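Local coordinates for twin-arginine translocation pathway signal (Rhodoferax ferrireducens, PDB 5IM2), which probably serves as the substrate-binding component of a TRAP transporter, and binds benzoate in its pocket, at residues A164-P170 against L295-Q300; A104-D110 against N268-Y272. All blocks are in the same frame, centred on the assembly; numbering follows the deposited sequence.

Contact 1 is largely buried near the centre of the chain, whereas contact 2 lies about 22 Å from that centre and is only partly buried. Their centres are 24 Å apart. Both adjoin the same five-stranded sheet: contact 1 sets one of its two edge strands, 161-167, against helix 289-301, and contact 2 joins the lead-in to strand 111-114 to the helix that follows strand 262-267, its antiparallel neighbour. Chemistry follows place. In 164-170 against 295-300, amide faces pack against carbon and one side-chain hydrogen bond is made beside the bound benzoate. In 104-110 against 268-272, the end of one helix meets the start of another, and polar bonds to the backbone dominate.

Contact 1 of 2, residues A164-P170 against L295-Q300; sequences ALQVHGP and LGRVQQ. With BEZ (benzoic acid), chain B.
The carboxamide of Gln299 offers one face to His168, whose CB lies almost squarely over Gln299 CD at 3.5 Å. The Gln299 side chain also touches Phe263 of strand 262-267 and Val63 and Met67 of helix 62-78. At the amide's outer end Gln299 NE2 reaches benzoate C4, 3.5 Å away, and hydrogen-bonds to Glu234. Gln299 OE1 takes a hydrogen bond from Gln166 NE2 at 2.9 Å, almost head-on (C=O...donor angle 170°). The two amide planes stand 70° apart. Over one face of the Gln166 amide sits CB of Leu295, 3.7 Å from Gln166 CD, while Gln166 OE1 is held by Trp113. These bonds probably fix which end of each buried amide carries the oxygen.

Residues 164-170 pass between the two sheets of the solute-binding fold: edge strand 161-167 of one leads through 168-170 into strand 171-175 of the other. Segment 295-300 of helix 289-301 runs at about 33° to strand 164-167; the pocket receives His168 from the linking loop and Gln299 from the helix. Pointing CG away from its backbone N, the extended Gln299 chain carries the amide past His168 to the ligand. The imidazole is fixed by ND1 bonding to Gly169 O at 2.7 Å, in the ring plane and on a carbonyl lone pair. Pro170 CD rests 3.5 Å over the amide face of Gln300 at NE2; Gln300 OE1 accepts from Ala138 N.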
loop_
_atom_site.group_PDB
_atom_site.type_symbol
_atom_site.label_atom_id
_atom_site.label_comp_id
_atom_site.label_asym_id
_atom_site.label_seq_id
_atom_site.Cartn_x
_atom_site.Cartn_y
_atom_site.Cartn_z
ATOM N N ALA A 164 -12.047 2.893 4.054
ATOM C CA ALA A 164 -10.823 2.712 4.819
ATOM C C ALA A 164 -9.631 3.141 3.984
ATOM O O ALA A 164 -9.694 3.174 2.745
ATOM C CB ALA A 164 -10.658 1.260 5.300
ATOM N N LEU A 165 -8.550 3.482 4.703
ATOM C CA LEU A 165 -7.260 3.911 4.164
ATOM C C LEU A 165 -6.165 3.256 4.993
ATOM O O LEU A 165 -6.279 3.223 6.219
ATOM C CB LEU A 165 -7.097 5.439 4.236
ATOM C CG LEU A 165 -7.992 6.213 3.295
ATOM C CD1 LEU A 165 -8.191 7.611 3.870
ATOM C CD2 LEU A 165 -7.380 6.257 1.879
ATOM N N GLN A 166 -5.112 2.734 4.360
ATOM C CA GLN A 166 -4.098 1.997 5.114
ATOM C C GLN A 166 -2.803 1.884 4.318
ATOM O O GLN A 166 -2.724 2.279 3.149
ATOM C CB GLN A 166 -4.632 0.619 5.531
ATOM C CG GLN A 166 -5.322 -0.166 4.420
ATOM C CD GLN A 166 -4.659 -1.482 4.051
ATOM O OE1 GLN A 166 -5.271 -2.321 3.432
ATOM N NE2 GLN A 166 -3.415 -1.642 4.380
ATOM N N VAL A 167 -1.766 1.440 5.021
ATOM C CA VAL A 167 -0.438 1.214 4.464
ATOM C C VAL A 167 -0.045 -0.234 4.749
ATOM O O VAL A 167 -0.690 -0.923 5.545
ATOM C CB VAL A 167 0.616 2.185 5.020
ATOM C CG1 VAL A 167 0.176 3.618 4.748
ATOM C CG2 VAL A 167 0.858 1.911 6.515
ATOM N N HIS A 168 1.016 -0.700 4.083
ATOM C CA HIS A 168 1.573 -2.012 4.369
ATOM C C HIS A 168 2.822 -1.925 5.273
ATOM O O HIS A 168 3.200 -0.861 5.761
ATOM C CB HIS A 168 1.809 -2.803 3.062
ATOM C CG HIS A 168 2.808 -2.221 2.085
ATOM N ND1 HIS A 168 4.117 -1.914 2.415
ATOM C CD2 HIS A 168 2.695 -1.978 0.755
ATOM C CE1 HIS A 168 4.744 -1.455 1.339
ATOM N NE2 HIS A 168 3.917 -1.517 0.308
ATOM N N GLY A 169 3.428 -3.100 5.562
ATOM C CA GLY A 169 4.618 -3.152 6.374
ATOM C C GLY A 169 5.824 -2.556 5.659
ATOM O O GLY A 169 5.751 -2.124 4.507
ATOM N N PRO A 170 6.960 -2.529 6.346
ATOM C CA PRO A 170 8.139 -1.870 5.760
ATOM C C PRO A 170 8.562 -2.494 4.440
ATOM O O PRO A 170 8.585 -3.717 4.278
ATOM C CB PRO A 170 9.213 -2.046 6.835
ATOM C CG PRO A 170 8.431 -2.245 8.121
ATOM C CD PRO A 170 7.194 -2.984 7.722
ATOM N N LEU A 295 -6.771 -3.119 9.138
ATOM C CA LEU A 295 -6.242 -3.562 7.851
ATOM C C LEU A 295 -4.724 -3.472 7.817
ATOM O O LEU A 295 -4.044 -4.398 7.354
ATOM C CB LEU A 295 -6.855 -2.744 6.712
ATOM C CG LEU A 295 -8.313 -3.034 6.396
ATOM C CD1 LEU A 295 -8.903 -2.014 5.439
ATOM C CD2 LEU A 295 -8.414 -4.430 5.761
ATOM N N GLY A 296 -4.168 -2.328 8.229
ATOM C CA GLY A 296 -2.722 -2.199 8.280
ATOM C C GLY A 296 -2.073 -3.206 9.217
ATOM O O GLY A 296 -1.047 -3.796 8.892
ATOM N N ARG A 297 -2.655 -3.411 10.406
ATOM C CA ARG A 297 -2.079 -4.355 11.347
ATOM C C ARG A 297 -1.978 -5.750 10.718
ATOM O O ARG A 297 -0.941 -6.424 10.820
ATOM C CB ARG A 297 -2.915 -4.395 12.626
ATOM C CG ARG A 297 -2.280 -5.196 13.690
ATOM C CD ARG A 297 -3.060 -5.293 14.995
ATOM N NE ARG A 297 -2.290 -6.169 15.869
ATOM C CZ ARG A 297 -1.529 -5.787 16.890
ATOM N NH1 ARG A 297 -1.457 -4.512 17.280
ATOM N NH2 ARG A 297 -0.860 -6.715 17.562
ATOM N N VAL A 298 -3.052 -6.189 10.063
ATOM C CA VAL A 298 -3.109 -7.539 9.485
ATOM C C VAL A 298 -2.152 -7.658 8.305
ATOM O O VAL A 298 -1.479 -8.690 8.131
ATOM C CB VAL A 298 -4.555 -7.883 9.096
ATOM C CG1 VAL A 298 -4.608 -9.199 8.346
ATOM C CG2 VAL A 298 -5.421 -7.961 10.361
ATOM N N GLN A 299 -2.041 -6.602 7.494
ATOM C CA GLN A 299 -1.108 -6.663 6.368
ATOM C C GLN A 299 0.326 -6.828 6.871
ATOM O O GLN A 299 1.092 -7.669 6.374
ATOM C CB GLN A 299 -1.236 -5.441 5.480
ATOM C CG GLN A 299 -0.632 -5.713 4.054
ATOM C CD GLN A 299 -1.099 -4.737 3.010
ATOM O OE1 GLN A 299 -1.761 -3.753 3.292
ATOM N NE2 GLN A 299 -0.714 -4.997 1.793
ATOM N N GLN A 300 0.702 -6.063 7.882
ATOM C CA GLN A 300 2.050 -6.218 8.427
ATOM C C GLN A 300 2.214 -7.541 9.169
ATOM O O GLN A 300 3.326 -8.087 9.225
ATOM C CB GLN A 300 2.391 -5.023 9.336
ATOM C CG GLN A 300 3.804 -5.091 9.894
ATOM C CD GLN A 300 4.322 -3.808 10.489
ATOM O OE1 GLN A 300 3.572 -2.872 10.742
ATOM N NE2 GLN A 300 5.616 -3.775 10.772
HETATM C C BEZ B . 2.619 -3.402 -4.344
HETATM O O1 BEZ B . 3.812 -3.093 -4.060
HETATM O O2 BEZ B . 2.154 -3.094 -5.467
HETATM C C1 BEZ B . 1.785 -4.161 -3.355
HETATM C C2 BEZ B . 0.467 -4.484 -3.667
HETATM C C3 BEZ B . -0.279 -5.219 -2.744
HETATM C C4 BEZ B . 0.286 -5.589 -1.536
HETATM C C5 BEZ B . 1.586 -5.244 -1.222
HETATM C C6 BEZ B . 2.346 -4.519 -2.146
HETATM O O HOH W 1 3.127 -5.849 5.130
#

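Contact 2 of 2, residues A104-D110 against N268-Y272; sequences AKDGVVD and NKASY
The Asn268 amide joins Ala104 to Ser271: ND2 donates to Ala104 O at 2.9 Å, close to the line of the carbonyl bond (C=O...donor angle 165°), and OD1 accepts from Ser271 N at 2.8 Å, capping the helix that starts at Lys269. Ala104 O has a second donor in Gly107 N, part of the Schellman motif by which helix 100-106 ends, with Gly107 at positive phi. The contact thus couples a helix C-terminus to the N-cap of another, where the chain leads into strand 111-114 and leaves strand 262-267, its antiparallel neighbour. A chi1 of 178° swings the Asn268 amide out opposite its own backbone N, to the C-terminal end of helix 100-106, while that N donates to Asp110 O at 2.8 Å. With an alanine here both ends of the amide are gone, and the first turn of helix 269-273 would probably fray at Ser271 N while its tie to the end of helix 100-106 weakens. The carboxylate of Asp110 is divided: OD1 receives Ser271 OG at 2.8 Å, from above the carboxylate plane, and OD2 bonds to Lys52 N. A water accepts from Lys269 N and donates weakly to Lys105 O.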
loop_
_atom_site.group_PDB
_atom_site.type_symbol
_atom_site.label_atom_id
_atom_site.label_comp_id
_atom_site.label_asym_id
_atom_site.label_seq_id
_atom_site.Cartn_x
_atom_site.Cartn_y
_atom_site.Cartn_z
ATOM N N ALA A 104 -15.185 1.541 -9.374
ATOM C CA ALA A 104 -16.082 1.814 -8.254
ATOM C C ALA A 104 -16.786 3.138 -8.466
ATOM O O ALA A 104 -18.010 3.232 -8.351
ATOM C CB ALA A 104 -15.329 1.829 -6.915
ATOM N N LYS A 105 -16.016 4.172 -8.802
ATOM C CA LYS A 105 -16.610 5.470 -9.060
ATOM C C LYS A 105 -17.726 5.365 -10.091
ATOM O O LYS A 105 -18.789 5.978 -9.927
ATOM C CB LYS A 105 -15.519 6.447 -9.523
ATOM C CG LYS A 105 -16.054 7.792 -9.906
ATOM C CD LYS A 105 -15.009 8.625 -10.609
ATOM C CE LYS A 105 -15.621 9.925 -11.070
ATOM N NZ LYS A 105 -15.801 9.936 -12.540
ATOM N N ASP A 106 -17.506 4.594 -11.171
ATOM C CA ASP A 106 -18.461 4.516 -12.270
ATOM C C ASP A 106 -19.585 3.513 -12.028
ATOM O O ASP A 106 -20.527 3.447 -12.832
ATOM C CB ASP A 106 -17.750 4.139 -13.574
ATOM C CG ASP A 106 -16.804 5.227 -14.083
ATOM O OD1 ASP A 106 -16.736 6.340 -13.519
ATOM O OD2 ASP A 106 -16.116 4.944 -15.072
ATOM N N GLY A 107 -19.509 2.727 -10.961
ATOM C CA GLY A 107 -20.553 1.784 -10.652
ATOM C C GLY A 107 -20.526 0.522 -11.475
ATOM O O GLY A 107 -21.536 -0.190 -11.535
ATOM N N VAL A 108 -19.408 0.253 -12.138
ATOM C CA VAL A 108 -19.147 -1.060 -12.721
ATOM C C VAL A 108 -19.121 -2.113 -11.628
ATOM O O VAL A 108 -19.671 -3.215 -11.783
ATOM C CB VAL A 108 -17.813 -1.012 -13.490
ATOM C CG1 VAL A 108 -17.481 -2.353 -14.076
ATOM C CG2 VAL A 108 -17.890 0.034 -14.591
ATOM N N VAL A 109 -18.455 -1.793 -10.506
ATOM C CA VAL A 109 -18.545 -2.563 -9.275
ATOM C C VAL A 109 -18.935 -1.638 -8.124
ATOM O O VAL A 109 -18.963 -0.416 -8.263
ATOM C CB VAL A 109 -17.211 -3.267 -8.961
ATOM C CG1 VAL A 109 -16.856 -4.249 -10.088
ATOM C CG2 VAL A 109 -16.122 -2.252 -8.758
ATOM N N ASP A 110 -19.179 -2.231 -6.949
ATOM C CA ASP A 110 -19.538 -1.435 -5.773
ATOM C C ASP A 110 -18.360 -1.096 -4.860
ATOM O O ASP A 110 -18.325 0.010 -4.306
ATOM C CB ASP A 110 -20.616 -2.153 -4.957
ATOM C CG ASP A 110 -21.859 -2.398 -5.756
ATOM O OD1 ASP A 110 -22.565 -1.396 -6.029
ATOM O OD2 ASP A 110 -22.124 -3.569 -6.121
ATOM N N ASN A 268 -18.682 2.801 -4.356
ATOM C CA ASN A 268 -19.531 3.650 -5.179
ATOM C C ASN A 268 -20.491 4.470 -4.316
ATOM O O ASN A 268 -21.223 3.922 -3.491
ATOM C CB ASN A 268 -20.318 2.769 -6.157
ATOM C CG ASN A 268 -21.254 3.551 -7.015
ATOM O OD1 ASN A 268 -22.467 3.575 -6.777
ATOM N ND2 ASN A 268 -20.714 4.194 -8.049
ATOM N N LYS A 269 -20.531 5.785 -4.542
ATOM C CA LYS A 269 -21.359 6.670 -3.721
ATOM C C LYS A 269 -22.851 6.395 -3.910
ATOM O O LYS A 269 -23.611 6.369 -2.934
ATOM C CB LYS A 269 -21.036 8.132 -4.047
ATOM C CG LYS A 269 -21.258 9.105 -2.884
ATOM C CD LYS A 269 -20.229 10.249 -2.883
ATOM C CE LYS A 269 -20.076 10.856 -4.268
ATOM N NZ LYS A 269 -19.589 12.268 -4.235
ATOM N N ALA A 270 -23.295 6.204 -5.150
ATOM C CA ALA A 270 -24.703 5.905 -5.389
ATOM C C ALA A 270 -25.131 4.631 -4.658
ATOM O O ALA A 270 -26.208 4.577 -4.046
ATOM C CB ALA A 270 -24.940 5.771 -6.892
ATOM N N SER A 271 -24.290 3.600 -4.709
ATOM C CA SER A 271 -24.609 2.319 -4.095
ATOM C C SER A 271 -24.718 2.452 -2.581
ATOM O O SER A 271 -25.614 1.872 -1.951
ATOM C CB SER A 271 -23.527 1.307 -4.479
ATOM O OG SER A 271 -23.786 0.044 -3.910
ATOM N N TYR A 272 -23.831 3.242 -1.989
ATOM C CA TYR A 272 -23.826 3.442 -0.546
ATOM C C TYR A 272 -25.045 4.234 -0.092
ATOM O O TYR A 272 -25.709 3.865 0.883
ATOM C CB TYR A 272 -22.523 4.141 -0.167
ATOM C CG TYR A 272 -22.429 4.651 1.247
ATOM C CD1 TYR A 272 -21.946 3.850 2.254
ATOM C CD2 TYR A 272 -22.755 5.963 1.551
ATOM C CE1 TYR A 272 -21.826 4.328 3.550
ATOM C CE2 TYR A 272 -22.643 6.446 2.833
ATOM C CZ TYR A 272 -22.171 5.626 3.821
ATOM O OH TYR A 272 -22.086 6.113 5.089
HETATM O O HOH W 2 -18.911 6.862 -6.690
#